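Local coordinates for protein putative cell surface hydrolase (Lactobacillus plantarum, PDB 3LP5) that is probably a cell-surface hydrolase of the alpha/beta-hydrolase fold whose substrate is not known, at residues I63-A68 against V82-A87. Residues are numbered along the deposited sequence; the frame is centred on the assembly and turned at random.
Sequences IVIGFA and VWLNTA
Ile65 and Phe67 of strand 63-67 meet Trp83, Leu84 and Ala87 of helix 82-87, the two segments running obliquely antiparallel with their axes 140° apart and 9.1 Å at closest approach. Apolar side chains carry the contact. Ile65 reaches the helix with both arms of its side chain: a chi1 of -58° sets CG1 beside the backbone N and CG2 anti to it, which brings CG2 to 3.7 Å from Ala87 CB. The end of the longer arm, CD1, comes to 3.8 Å from Leu84 CD1. The Ile65 and Leu84 chains cross at about a right angle, and the small methyl of Ala87 lets the strand side chain settle close to the helix. With an alanine at Ile65, CG2 and CD1 are gone, and Leu84 CD1 and Ala87 CB would probably face a gap between strand and helix. Further along the strand, the Phe67 ring brings CE1 to 3.6 Å from Trp83 CB and also against Leu84 N. It packs on the root of the tryptophan rather than stacking on its indole, whose nearest ring atom, CE3, stays 4.1 Å from Phe67 CD1. Helix 74-92 links strand 62-67 to the parallel strand 99-105 in a beta-alpha-beta crossover, with strand 7-10 lying between the two. It covers part of one sheet face beside helix 107-118: Trp83 and Ala87 extend onto Val42 of strand 37-42, while Phe67 and Leu84 reach Val10 of strand 7-10 and Ile111 of helix 107-118.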
ATOM      1  N   ILE A  63       9.801  -5.279  -3.696  1.00 13.33           N
ATOM      2  CA  ILE A  63       9.136  -6.176  -4.624  1.00 12.99           C
ATOM      3  C   ILE A  63       7.805  -5.523  -5.095  1.00 14.14           C
ATOM      4  O   ILE A  63       6.939  -5.238  -4.258  1.00 14.33           O
ATOM      5  CB  ILE A  63       8.927  -7.519  -3.947  1.00 12.49           C
ATOM      6  CG1 ILE A  63      10.276  -8.076  -3.432  1.00 10.44           C
ATOM      7  CG2 ILE A  63       8.288  -8.498  -4.932  1.00 14.14           C
ATOM      8  CD1 ILE A  63      10.074  -9.438  -2.610  1.00 12.58           C
ATOM      9  N   VAL A  64       7.659  -5.230  -6.405  1.00 13.07           N
ATOM     10  CA  VAL A  64       6.408  -4.654  -6.909  1.00 13.91           C
ATOM     11  C   VAL A  64       5.573  -5.824  -7.351  1.00 14.24           C
ATOM     12  O   VAL A  64       6.071  -6.692  -8.081  1.00 15.21           O
ATOM     13  CB  VAL A  64       6.653  -3.728  -8.131  1.00 13.90           C
ATOM     14  CG1 VAL A  64       5.295  -3.166  -8.753  1.00 15.99           C
ATOM     15  CG2 VAL A  64       7.549  -2.575  -7.715  1.00 14.82           C
ATOM     16  N   ILE A  65       4.322  -5.861  -6.930  1.00 12.65           N
ATOM     17  CA  ILE A  65       3.379  -6.860  -7.420  1.00 12.87           C
ATOM     18  C   ILE A  65       2.206  -6.140  -8.044  1.00 13.59           C
ATOM     19  O   ILE A  65       1.473  -5.451  -7.318  1.00 13.87           O
ATOM     20  CB  ILE A  65       2.862  -7.809  -6.285  1.00 11.30           C
ATOM     21  CG1 ILE A  65       4.032  -8.518  -5.610  1.00 13.09           C
ATOM     22  CG2 ILE A  65       1.819  -8.825  -6.879  1.00 13.76           C
ATOM     23  CD1 ILE A  65       3.633  -9.352  -4.440  1.00 11.72           C
ATOM     24  N   GLY A  66       2.037  -6.262  -9.371  1.00 13.13           N
ATOM     25  CA  GLY A  66       0.840  -5.729 -10.010  1.00 12.87           C
ATOM     26  C   GLY A  66       0.154  -6.754 -10.872  1.00 13.19           C
ATOM     27  O   GLY A  66       0.502  -7.961 -10.862  1.00 14.16           O
ATOM     28  N   PHE A  67      -0.854  -6.301 -11.582  1.00 12.64           N
ATOM     29  CA  PHE A  67      -1.787  -7.236 -12.245  1.00 13.07           C
ATOM     30  C   PHE A  67      -2.045  -6.820 -13.672  1.00 13.12           C
ATOM     31  O   PHE A  67      -2.265  -5.625 -13.907  1.00 14.19           O
ATOM     32  CB  PHE A  67      -3.105  -7.259 -11.449  1.00 11.68           C
ATOM     33  CG  PHE A  67      -2.901  -7.351  -9.963  1.00 13.56           C
ATOM     34  CD1 PHE A  67      -2.510  -8.549  -9.379  1.00 13.82           C
ATOM     35  CD2 PHE A  67      -3.024  -6.193  -9.156  1.00 13.67           C
ATOM     36  CE1 PHE A  67      -2.280  -8.636  -7.994  1.00 12.40           C
ATOM     37  CE2 PHE A  67      -2.793  -6.257  -7.812  1.00 12.14           C
ATOM     38  CZ  PHE A  67      -2.388  -7.487  -7.210  1.00 11.96           C
ATOM     39  N   ALA A  68      -2.110  -7.795 -14.600  1.00 12.93           N
ATOM     40  CA  ALA A  68      -2.519  -7.530 -15.982  1.00 11.91           C
ATOM     41  C   ALA A  68      -3.892  -6.890 -15.897  1.00 12.72           C
ATOM     42  O   ALA A  68      -4.141  -5.872 -16.570  1.00 12.77           O
ATOM     43  CB  ALA A  68      -2.599  -8.825 -16.844  1.00 10.60           C
ATOM     44  N   VAL A  82      -6.920 -12.189  -4.583  1.00 11.72           N
ATOM     45  CA  VAL A  82      -6.528 -13.562  -4.853  1.00 11.47           C
ATOM     46  C   VAL A  82      -5.249 -13.629  -5.616  1.00 11.31           C
ATOM     47  O   VAL A  82      -4.395 -14.427  -5.286  1.00 12.59           O
ATOM     48  CB  VAL A  82      -7.595 -14.275  -5.629  1.00 12.72           C
ATOM     49  CG1 VAL A  82      -7.142 -15.698  -6.007  1.00 12.74           C
ATOM     50  CG2 VAL A  82      -8.939 -14.284  -4.807  1.00 12.98           C
ATOM     51  N   TRP A  83      -5.100 -12.835  -6.682  1.00 10.39           N
ATOM     52  CA  TRP A  83      -3.821 -12.776  -7.374  1.00  8.38           C
ATOM     53  C   TRP A  83      -2.644 -12.354  -6.467  1.00  9.45           C
ATOM     54  O   TRP A  83      -1.502 -12.873  -6.588  1.00  9.57           O
ATOM     55  CB  TRP A  83      -3.932 -11.828  -8.602  1.00  6.97           C
ATOM     56  CG  TRP A  83      -4.860 -12.391  -9.700  1.00  9.52           C
ATOM     57  CD1 TRP A  83      -4.991 -13.684 -10.069  1.00  9.83           C
ATOM     58  CD2 TRP A  83      -5.708 -11.622 -10.583  1.00 12.59           C
ATOM     59  NE1 TRP A  83      -5.948 -13.800 -11.100  1.00 11.54           N
ATOM     60  CE2 TRP A  83      -6.382 -12.539 -11.435  1.00 13.24           C
ATOM     61  CE3 TRP A  83      -5.949 -10.233 -10.750  1.00  8.71           C
ATOM     62  CZ2 TRP A  83      -7.325 -12.110 -12.403  1.00 12.31           C
ATOM     63  CZ3 TRP A  83      -6.913  -9.815 -11.690  1.00  8.00           C
ATOM     64  CH2 TRP A  83      -7.554 -10.736 -12.529  1.00  7.15           C
ATOM     65  N   LEU A  84      -2.890 -11.398  -5.570  1.00 10.08           N
ATOM     66  CA  LEU A  84      -1.837 -10.975  -4.610  1.00 11.00           C
ATOM     67  C   LEU A  84      -1.392 -12.144  -3.744  1.00 10.83           C
ATOM     68  O   LEU A  84      -0.189 -12.370  -3.490  1.00 11.97           O
ATOM     69  CB  LEU A  84      -2.356  -9.851  -3.686  1.00 10.53           C
ATOM     70  CG  LEU A  84      -1.329  -9.335  -2.614  1.00 10.92           C
ATOM     71  CD1 LEU A  84       0.083  -9.035  -3.192  1.00 10.55           C
ATOM     72  CD2 LEU A  84      -1.845  -8.062  -1.955  1.00  9.99           C
ATOM     73  N   ASN A  85      -2.366 -12.896  -3.255  1.00 11.05           N
ATOM     74  CA  ASN A  85      -2.088 -14.094  -2.472  1.00 11.63           C
ATOM     75  C   ASN A  85      -1.350 -15.126  -3.345  1.00 11.99           C
ATOM     76  O   ASN A  85      -0.376 -15.766  -2.878  1.00 12.62           O
ATOM     77  CB  ASN A  85      -3.426 -14.655  -2.007  1.00 10.31           C
ATOM     78  CG  ASN A  85      -3.281 -15.738  -0.955  1.00 12.56           C
ATOM     79  OD1 ASN A  85      -2.245 -15.873  -0.285  1.00  9.62           O
ATOM     80  ND2 ASN A  85      -4.313 -16.538  -0.831  1.00 14.53           N
ATOM     81  N   THR A  86      -1.756 -15.258  -4.622  1.00 11.57           N
ATOM     82  CA  THR A  86      -0.991 -16.136  -5.515  1.00 12.64           C
ATOM     83  C   THR A  86       0.469 -15.703  -5.622  1.00 11.74           C
ATOM     84  O   THR A  86       1.332 -16.514  -5.595  1.00 12.17           O
ATOM     85  CB  THR A  86      -1.628 -16.171  -6.938  1.00 14.02           C
ATOM     86  OG1 THR A  86      -2.970 -16.621  -6.781  1.00 14.21           O
ATOM     87  CG2 THR A  86      -0.882 -17.136  -7.900  1.00 14.48           C
ATOM     88  N   ALA A  87       0.739 -14.401  -5.759  1.00 11.96           N
ATOM     89  CA  ALA A  87       2.074 -13.947  -5.944  1.00 10.90           C
ATOM     90  C   ALA A  87       2.813 -14.068  -4.599  1.00 11.62           C
ATOM     91  O   ALA A  87       3.952 -14.488  -4.529  1.00 11.29           O
ATOM     92  CB  ALA A  87       2.086 -12.467  -6.463  1.00  9.29           C
TER